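Local structure of YrdC-like domain-containing protein (Streptococcus mutans, 3L7V) at residues T36-G49 with E208-Y220. The protein is of unknown function but belongs to the Sua5/YciO/YrdC family, may bind double-stranded RNA and has been suggested to act in tRNA modification. Sequence-based numbering, arbitrary orientation.
Sequences TKHIHWDGNLSQEG and ESMVDLVIEADDY. With SO4 (sulfate ion), chain D.
Thr-36 OG1 donates to Glu-208 O over 2.8 Å, tying the lead-in to strand 37-40 to helix 205-210; a water also links Thr-36 N to Glu-208 OE2. From Lys-37 to Trp-41 the segment pairs in parallel with strand 213-216, the two axes inclined by 25°. The ladder alternates: Val-214 N to Lys-37 O, Ile-39 N to Val-214 O, Glu-216 N to Ile-39 O (2.9 Å) and Trp-41 N to Glu-216 O.

His-38 is gripped at both nitrogens. ND1 donates almost straight to Glu-216 OE2 (2.7 Å, 173°), and NE2 to Glu-208 OE2 (2.9 Å). Each oxygen lies near the imidazole plane and accepts on its anti lone pair; these two bonds restrain the ring's rotation, and Val-214 CB covers one face. Two carboxylates, one at each nitrogen, would favour a protonated imidazole. On the other sheet face, Ile-39 CD1 lies 3.9 Å from Ile-215 CG1 and also meets Leu-213 CD2. His-40 rests one ring face on Glu-216 CB, and its ND1 donates to a sulfate ion, probably from the crystallisation liquor, which Asp-218 N and Asp-219 N also hold at the start of helix 218-223. Trp-41 directs its six-membered ring edge-on at the face of Tyr-220, planes 83° apart. Ser-46 OG caps helix 47-54 by accepting from Gly-49 N, and Gly-49 CA touches Leu-213 CD2.

Strand 37-40 forms one border of the chain's mixed sheet; strand 213-216 separates it from strand 59-64, and the Trp-41 side chain also touches Ala-168 and Gln-171 of helix 167-180.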
ATOM      1  N   THR A  36      -8.049 -24.869  -0.854  1.00 32.32           N
ATOM      2  CA  THR A  36      -7.738 -23.641  -1.593  1.00 26.58           C
ATOM      3  C   THR A  36      -6.858 -23.884  -2.826  1.00 25.82           C
ATOM      4  O   THR A  36      -5.847 -24.586  -2.755  1.00 25.80           O
ATOM      5  CB  THR A  36      -7.055 -22.605  -0.687  1.00 30.29           C
ATOM      6  OG1 THR A  36      -7.859 -22.399   0.478  1.00 30.28           O
ATOM      7  CG2 THR A  36      -6.876 -21.276  -1.425  1.00 33.97           C
ATOM      8  N   LYS A  37      -7.252 -23.294  -3.950  1.00 20.75           N
ATOM      9  CA  LYS A  37      -6.490 -23.390  -5.196  1.00 22.50           C
ATOM     10  C   LYS A  37      -5.203 -22.532  -5.175  1.00 24.27           C
ATOM     11  O   LYS A  37      -5.225 -21.375  -4.761  1.00 19.84           O
ATOM     12  CB  LYS A  37      -7.392 -22.983  -6.377  1.00 19.17           C
ATOM     13  CG  LYS A  37      -6.684 -22.930  -7.721  1.00 22.94           C
ATOM     14  CD  LYS A  37      -6.142 -24.291  -8.099  1.00 27.81           C
ATOM     15  CE  LYS A  37      -5.487 -24.265  -9.479  1.00 31.90           C
ATOM     16  NZ  LYS A  37      -4.921 -25.590  -9.838  1.00 29.97           N
ATOM     17  N   HIS A  38      -4.087 -23.122  -5.603  1.00 25.77           N
ATOM     18  CA  HIS A  38      -2.807 -22.417  -5.714  1.00 25.14           C
ATOM     19  C   HIS A  38      -2.378 -22.400  -7.175  1.00 26.75           C
ATOM     20  O   HIS A  38      -2.478 -23.427  -7.859  1.00 25.32           O
ATOM     21  CB  HIS A  38      -1.703 -23.126  -4.910  1.00 25.38           C
ATOM     22  CG  HIS A  38      -1.852 -23.026  -3.425  1.00 26.94           C
ATOM     23  ND1 HIS A  38      -0.779 -22.811  -2.587  1.00 27.56           N
ATOM     24  CD2 HIS A  38      -2.939 -23.134  -2.623  1.00 27.89           C
ATOM     25  CE1 HIS A  38      -1.199 -22.782  -1.334  1.00 26.50           C
ATOM     26  NE2 HIS A  38      -2.507 -22.972  -1.328  1.00 25.84           N
ATOM     27  N   ILE A  39      -1.885 -21.248  -7.638  1.00 21.64           N
ATOM     28  CA  ILE A  39      -1.326 -21.099  -8.986  1.00 23.45           C
ATOM     29  C   ILE A  39       0.033 -20.376  -8.959  1.00 26.51           C
ATOM     30  O   ILE A  39       0.367 -19.711  -7.981  1.00 25.56           O
ATOM     31  CB  ILE A  39      -2.269 -20.306  -9.931  1.00 28.48           C
ATOM     32  CG1 ILE A  39      -2.686 -18.975  -9.298  1.00 32.67           C
ATOM     33  CG2 ILE A  39      -3.496 -21.104 -10.275  1.00 27.53           C
ATOM     34  CD1 ILE A  39      -3.370 -18.022 -10.274  1.00 29.33           C
ATOM     35  N   HIS A  40       0.799 -20.497 -10.043  1.00 28.04           N
ATOM     36  CA  HIS A  40       2.082 -19.794 -10.172  1.00 33.78           C
ATOM     37  C   HIS A  40       2.029 -18.593 -11.134  1.00 34.39           C
ATOM     38  O   HIS A  40       1.636 -18.737 -12.290  1.00 38.11           O
ATOM     39  CB  HIS A  40       3.187 -20.767 -10.600  1.00 30.23           C
ATOM     40  CG  HIS A  40       3.680 -21.651  -9.493  1.00 42.13           C
ATOM     41  ND1 HIS A  40       4.849 -21.401  -8.803  1.00 46.27           N
ATOM     42  CD2 HIS A  40       3.165 -22.784  -8.957  1.00 45.22           C
ATOM     43  CE1 HIS A  40       5.033 -22.342  -7.895  1.00 43.06           C
ATOM     44  NE2 HIS A  40       4.024 -23.194  -7.966  1.00 45.72           N
ATOM     45  N   TRP A  41       2.427 -17.415 -10.651  1.00 29.79           N
ATOM     46  CA  TRP A  41       2.459 -16.199 -11.481  1.00 25.29           C
ATOM     47  C   TRP A  41       3.512 -16.317 -12.582  1.00 29.67           C
ATOM     48  O   TRP A  41       4.645 -16.711 -12.317  1.00 37.28           O
ATOM     49  CB  TRP A  41       2.733 -14.966 -10.615  1.00 20.67           C
ATOM     50  CG  TRP A  41       2.805 -13.666 -11.379  1.00 18.01           C
ATOM     51  CD1 TRP A  41       1.834 -13.130 -12.179  1.00 15.69           C
ATOM     52  CD2 TRP A  41       3.906 -12.744 -11.416  1.00 13.15           C
ATOM     53  NE1 TRP A  41       2.263 -11.939 -12.714  1.00 12.88           N
ATOM     54  CE2 TRP A  41       3.527 -11.673 -12.254  1.00 11.41           C
ATOM     55  CE3 TRP A  41       5.179 -12.720 -10.827  1.00 18.01           C
ATOM     56  CZ2 TRP A  41       4.373 -10.588 -12.519  1.00 16.65           C
ATOM     57  CZ3 TRP A  41       6.017 -11.634 -11.085  1.00 20.58           C
ATOM     58  CH2 TRP A  41       5.610 -10.586 -11.923  1.00 16.56           C
ATOM     59  N   ASP A  42       3.142 -15.976 -13.814  1.00 29.03           N
ATOM     60  CA  ASP A  42       4.070 -16.104 -14.940  1.00 32.52           C
ATOM     61  C   ASP A  42       4.639 -14.773 -15.447  1.00 31.65           C
ATOM     62  O   ASP A  42       5.377 -14.752 -16.429  1.00 24.87           O
ATOM     63  CB  ASP A  42       3.426 -16.877 -16.104  1.00 33.87           C
ATOM     64  CG  ASP A  42       2.258 -16.137 -16.736  1.00 46.40           C
ATOM     65  OD1 ASP A  42       1.971 -14.987 -16.332  1.00 53.96           O
ATOM     66  OD2 ASP A  42       1.619 -16.714 -17.642  1.00 46.06           O
ATOM     67  N   GLY A  43       4.294 -13.668 -14.791  1.00 23.24           N
ATOM     68  CA  GLY A  43       4.787 -12.373 -15.240  1.00 21.30           C
ATOM     69  C   GLY A  43       3.776 -11.532 -16.007  1.00 19.75           C
ATOM     70  O   GLY A  43       3.993 -10.337 -16.206  1.00 27.90           O
ATOM     71  N   ASN A  44       2.682 -12.154 -16.447  1.00 21.43           N
ATOM     72  CA  ASN A  44       1.559 -11.443 -17.069  1.00 24.35           C
ATOM     73  C   ASN A  44       0.414 -11.224 -16.065  1.00 20.40           C
ATOM     74  O   ASN A  44       0.366 -11.866 -15.011  1.00 21.82           O
ATOM     75  CB  ASN A  44       0.997 -12.230 -18.268  1.00 37.65           C
ATOM     76  CG  ASN A  44       2.069 -12.647 -19.274  1.00 44.94           C
ATOM     77  OD1 ASN A  44       2.753 -11.811 -19.868  1.00 48.44           O
ATOM     78  ND2 ASN A  44       2.192 -13.954 -19.492  1.00 45.00           N
ATOM     79  N   LEU A  45      -0.513 -10.333 -16.401  1.00 22.63           N
ATOM     80  CA  LEU A  45      -1.699 -10.101 -15.576  1.00 26.61           C
ATOM     81  C   LEU A  45      -2.447 -11.410 -15.238  1.00 29.61           C
ATOM     82  O   LEU A  45      -2.735 -12.209 -16.122  1.00 25.37           O
ATOM     83  CB  LEU A  45      -2.653  -9.147 -16.294  1.00 18.69           C
ATOM     84  CG  LEU A  45      -4.078  -9.057 -15.729  1.00 22.70           C
ATOM     85  CD1 LEU A  45      -4.081  -8.382 -14.383  1.00 25.19           C
ATOM     86  CD2 LEU A  45      -4.990  -8.301 -16.684  1.00 26.70           C
ATOM     87  N   SER A  46      -2.761 -11.616 -13.962  1.00 26.25           N
ATOM     88  CA  SER A  46      -3.553 -12.783 -13.544  1.00 26.82           C
ATOM     89  C   SER A  46      -5.068 -12.594 -13.766  1.00 17.12           C
ATOM     90  O   SER A  46      -5.738 -11.909 -12.998  1.00 18.15           O
ATOM     91  CB  SER A  46      -3.269 -13.139 -12.076  1.00 23.68           C
ATOM     92  OG  SER A  46      -3.979 -14.304 -11.682  1.00 27.42           O
ATOM     93  N   GLN A  47      -5.589 -13.200 -14.825  1.00 19.06           N
ATOM     94  CA  GLN A  47      -7.005 -13.101 -15.164  1.00 23.22           C
ATOM     95  C   GLN A  47      -7.874 -13.765 -14.098  1.00 18.04           C
ATOM     96  O   GLN A  47      -8.953 -13.275 -13.778  1.00 21.11           O
ATOM     97  CB  GLN A  47      -7.281 -13.750 -16.522  1.00 29.15           C
ATOM     98  CG  GLN A  47      -6.570 -13.093 -17.697  1.00 38.53           C
ATOM     99  CD  GLN A  47      -7.160 -11.742 -18.071  0.50 38.26           C
ATOM    100  OE1 GLN A  47      -6.562 -10.985 -18.835  0.50 38.18           O
ATOM    101  NE2 GLN A  47      -8.340 -11.437 -17.538  0.50 35.33           N
ATOM    102  N   GLU A  48      -7.394 -14.878 -13.557  1.00 14.62           N
ATOM    103  CA  GLU A  48      -8.116 -15.597 -12.515  1.00 22.57           C
ATOM    104  C   GLU A  48      -8.229 -14.742 -11.232  1.00 25.17           C
ATOM    105  O   GLU A  48      -9.314 -14.608 -10.659  1.00 22.16           O
ATOM    106  CB  GLU A  48      -7.447 -16.953 -12.248  1.00 21.94           C
ATOM    107  CG  GLU A  48      -8.278 -17.922 -11.405  1.00 21.93           C
ATOM    108  CD  GLU A  48      -7.747 -19.365 -11.424  1.00 32.75           C
ATOM    109  OE1 GLU A  48      -6.710 -19.633 -12.070  1.00 38.84           O
ATOM    110  OE2 GLU A  48      -8.375 -20.239 -10.791  1.00 36.12           O
ATOM    111  N   GLY A  49      -7.113 -14.143 -10.814  1.00 25.72           N
ATOM    112  CA  GLY A  49      -7.078 -13.265  -9.650  1.00 21.18           C
ATOM    113  C   GLY A  49      -7.945 -12.023  -9.787  1.00 24.34           C
ATOM    114  O   GLY A  49      -8.626 -11.617  -8.837  1.00 17.26           O
ATOM    115  N   GLU A 208      -4.571 -19.292   4.982  1.00 26.18           N
ATOM    116  CA  GLU A 208      -4.618 -20.072   3.742  1.00 28.29           C
ATOM    117  C   GLU A 208      -5.964 -20.747   3.451  1.00 36.04           C
ATOM    118  O   GLU A 208      -6.351 -20.889   2.281  1.00 39.66           O
ATOM    119  CB  GLU A 208      -3.488 -21.112   3.705  1.00 29.32           C
ATOM    120  CG  GLU A 208      -3.275 -21.757   2.328  1.00 33.33           C
ATOM    121  CD  GLU A 208      -4.033 -23.074   2.167  1.00 40.60           C
ATOM    122  OE1 GLU A 208      -4.616 -23.552   3.167  1.00 41.91           O
ATOM    123  OE2 GLU A 208      -4.044 -23.632   1.045  1.00 34.69           O
ATOM    124  N   SER A 209      -6.676 -21.166   4.497  1.00 28.07           N
ATOM    125  CA  SER A 209      -7.976 -21.815   4.299  1.00 28.09           C
ATOM    126  C   SER A 209      -9.120 -20.815   4.139  1.00 26.08           C
ATOM    127  O   SER A 209     -10.155 -21.134   3.541  1.00 29.17           O
ATOM    128  CB  SER A 209      -8.289 -22.779   5.442  1.00 32.90           C
ATOM    129  OG  SER A 209      -8.328 -22.092   6.677  1.00 38.07           O
HETATM  130  N   MSE A 210      -8.937 -19.607   4.657  1.00 19.82           N
HETATM  131  CA  MSE A 210     -10.005 -18.611   4.619  1.00 28.38           C
HETATM  132  C   MSE A 210     -10.039 -17.752   3.339  1.00 32.47           C
HETATM  133  O   MSE A 210     -10.933 -16.920   3.164  1.00 36.68           O
HETATM  134  CB  MSE A 210      -9.971 -17.752   5.888  1.00 31.34           C
HETATM  135  CG  MSE A 210     -10.321 -18.565   7.155  1.00 40.98           C
HETATM  136 SE   MSE A 210     -10.326 -17.591   8.860  0.80 70.29          SE
HETATM  137  CE  MSE A 210     -11.595 -16.176   8.398  1.00124.24           C
ATOM    138  N   VAL A 211      -9.082 -17.986   2.443  1.00 27.24           N
ATOM    139  CA  VAL A 211      -8.895 -17.163   1.246  1.00 28.58           C
ATOM    140  C   VAL A 211      -9.351 -17.952   0.012  1.00 28.14           C
ATOM    141  O   VAL A 211      -9.391 -19.185   0.066  1.00 23.97           O
ATOM    142  CB  VAL A 211      -7.410 -16.708   1.133  1.00 36.13           C
ATOM    143  CG1 VAL A 211      -6.967 -16.538  -0.305  1.00 41.23           C
ATOM    144  CG2 VAL A 211      -7.184 -15.437   1.943  1.00 29.64           C
ATOM    145  N   ASP A 212      -9.722 -17.250  -1.068  1.00 20.17           N
ATOM    146  CA  ASP A 212     -10.261 -17.892  -2.278  1.00 21.15           C
ATOM    147  C   ASP A 212      -9.199 -18.361  -3.295  1.00 28.77           C
ATOM    148  O   ASP A 212      -9.465 -19.258  -4.088  1.00 32.75           O
ATOM    149  CB  ASP A 212     -11.282 -16.987  -2.989  1.00 15.51           C
ATOM    150  CG  ASP A 212     -12.377 -16.459  -2.056  1.00 23.68           C
ATOM    151  OD1 ASP A 212     -12.820 -17.187  -1.140  1.00 27.01           O
ATOM    152  OD2 ASP A 212     -12.796 -15.296  -2.243  1.00 24.94           O
ATOM    153  N   LEU A 213      -8.012 -17.753  -3.275  1.00 25.68           N
ATOM    154  CA  LEU A 213      -6.912 -18.121  -4.179  1.00 22.54           C
ATOM    155  C   LEU A 213      -5.557 -17.649  -3.624  1.00 26.04           C
ATOM    156  O   LEU A 213      -5.469 -16.584  -3.015  1.00 26.67           O
ATOM    157  CB  LEU A 213      -7.128 -17.511  -5.569  1.00 23.42           C
ATOM    158  CG  LEU A 213      -6.093 -17.724  -6.678  1.00 21.38           C
ATOM    159  CD1 LEU A 213      -6.289 -19.077  -7.330  1.00 23.77           C
ATOM    160  CD2 LEU A 213      -6.192 -16.625  -7.727  1.00 16.83           C
ATOM    161  N   VAL A 214      -4.513 -18.445  -3.843  1.00 23.34           N
ATOM    162  CA  VAL A 214      -3.149 -18.061  -3.487  1.00 21.93           C
ATOM    163  C   VAL A 214      -2.245 -18.040  -4.721  1.00 26.29           C
ATOM    164  O   VAL A 214      -2.061 -19.067  -5.381  1.00 26.02           O
ATOM    165  CB  VAL A 214      -2.513 -19.040  -2.460  1.00 18.73           C
ATOM    166  CG1 VAL A 214      -1.086 -18.594  -2.111  1.00 16.83           C
ATOM    167  CG2 VAL A 214      -3.385 -19.165  -1.195  1.00 16.06           C
ATOM    168  N   ILE A 215      -1.676 -16.875  -5.025  1.00 19.34           N
ATOM    169  CA  ILE A 215      -0.740 -16.760  -6.130  1.00 18.38           C
ATOM    170  C   ILE A 215       0.691 -16.854  -5.591  1.00 22.81           C
ATOM    171  O   ILE A 215       1.067 -16.073  -4.712  1.00 25.44           O
ATOM    172  CB  ILE A 215      -0.958 -15.431  -6.892  1.00 21.32           C
ATOM    173  CG1 ILE A 215      -2.348 -15.402  -7.540  1.00 26.12           C
ATOM    174  CG2 ILE A 215       0.125 -15.205  -7.921  1.00 17.13           C
ATOM    175  CD1 ILE A 215      -2.873 -13.976  -7.850  1.00 26.59           C
ATOM    176  N   GLU A 216       1.468 -17.812  -6.111  1.00 26.26           N
ATOM    177  CA  GLU A 216       2.842 -18.094  -5.651  1.00 26.90           C
ATOM    178  C   GLU A 216       3.935 -17.533  -6.578  1.00 23.51           C
ATOM    179  O   GLU A 216       3.772 -17.551  -7.798  1.00 21.38           O
ATOM    180  CB  GLU A 216       3.066 -19.608  -5.504  1.00 25.24           C
ATOM    181  CG  GLU A 216       2.075 -20.313  -4.575  1.00 31.54           C
ATOM    182  CD  GLU A 216       2.470 -21.758  -4.245  1.00 34.25           C
ATOM    183  OE1 GLU A 216       3.564 -22.209  -4.654  1.00 37.94           O
ATOM    184  OE2 GLU A 216       1.682 -22.443  -3.562  1.00 31.27           O
ATOM    185  N   ALA A 217       5.039 -17.059  -5.986  1.00 18.59           N
ATOM    186  CA  ALA A 217       6.228 -16.580  -6.717  1.00 18.36           C
ATOM    187  C   ALA A 217       7.440 -16.357  -5.792  1.00 22.47           C
ATOM    188  O   ALA A 217       8.045 -15.286  -5.811  1.00 20.01           O
ATOM    189  CB  ALA A 217       5.922 -15.297  -7.500  1.00 17.79           C
ATOM    190  N   ASP A 218       7.785 -17.370  -4.991  1.00 21.31           N
ATOM    191  CA  ASP A 218       8.907 -17.302  -4.047  1.00 21.64           C
ATOM    192  C   ASP A 218      10.217 -16.796  -4.676  1.00 27.08           C
ATOM    193  O   ASP A 218      10.961 -16.042  -4.046  1.00 25.89           O
ATOM    194  CB  ASP A 218       9.151 -18.675  -3.397  1.00 21.66           C
ATOM    195  CG  ASP A 218       8.139 -19.013  -2.294  1.00 33.56           C
ATOM    196  OD1 ASP A 218       7.245 -18.190  -1.980  1.00 30.36           O
ATOM    197  OD2 ASP A 218       8.246 -20.124  -1.731  1.00 38.19           O
ATOM    198  N   ASP A 219      10.501 -17.238  -5.902  1.00 19.59           N
ATOM    199  CA  ASP A 219      11.697 -16.817  -6.640  1.00 26.59           C
ATOM    200  C   ASP A 219      11.725 -15.306  -6.966  1.00 32.84           C
ATOM    201  O   ASP A 219      12.781 -14.675  -6.903  1.00 31.50           O
ATOM    202  CB  ASP A 219      11.863 -17.641  -7.930  1.00 22.50           C
ATOM    203  N   TYR A 220      10.572 -14.741  -7.324  1.00 27.01           N
ATOM    204  CA  TYR A 220      10.436 -13.292  -7.490  1.00 26.26           C
ATOM    205  C   TYR A 220      10.847 -12.492  -6.230  1.00 29.41           C
ATOM    206  O   TYR A 220      11.572 -11.488  -6.315  1.00 24.14           O
ATOM    207  CB  TYR A 220       8.995 -12.934  -7.872  1.00 25.53           C
ATOM    208  CG  TYR A 220       8.749 -11.449  -7.931  1.00 25.46           C
ATOM    209  CD1 TYR A 220       9.205 -10.697  -9.003  1.00 22.16           C
ATOM    210  CD2 TYR A 220       8.084 -10.792  -6.905  1.00 30.72           C
ATOM    211  CE1 TYR A 220       8.993  -9.335  -9.060  1.00 26.80           C
ATOM    212  CE2 TYR A 220       7.869  -9.423  -6.950  1.00 32.54           C
ATOM    213  CZ  TYR A 220       8.325  -8.699  -8.032  1.00 32.67           C
ATOM    214  OH  TYR A 220       8.115  -7.335  -8.099  1.00 36.92           O
TER
HETATM  215  S   SO4 D 264       8.002 -20.353  -7.153  1.00 51.64           S
HETATM  216  O1  SO4 D 264       7.390 -19.875  -8.389  1.00 55.12           O
HETATM  217  O2  SO4 D 264       7.110 -20.027  -6.039  1.00 44.76           O
HETATM  218  O3  SO4 D 264       8.194 -21.802  -7.227  1.00 58.00           O
HETATM  219  O4  SO4 D 264       9.307 -19.715  -6.977  1.00 47.86           O
HETATM  220  O   HOH W   1      -5.712 -26.105   0.540  1.00 38.56           O
HETATM  221  O   HOH W   2      -9.945 -22.209  -4.294  1.00 35.38           O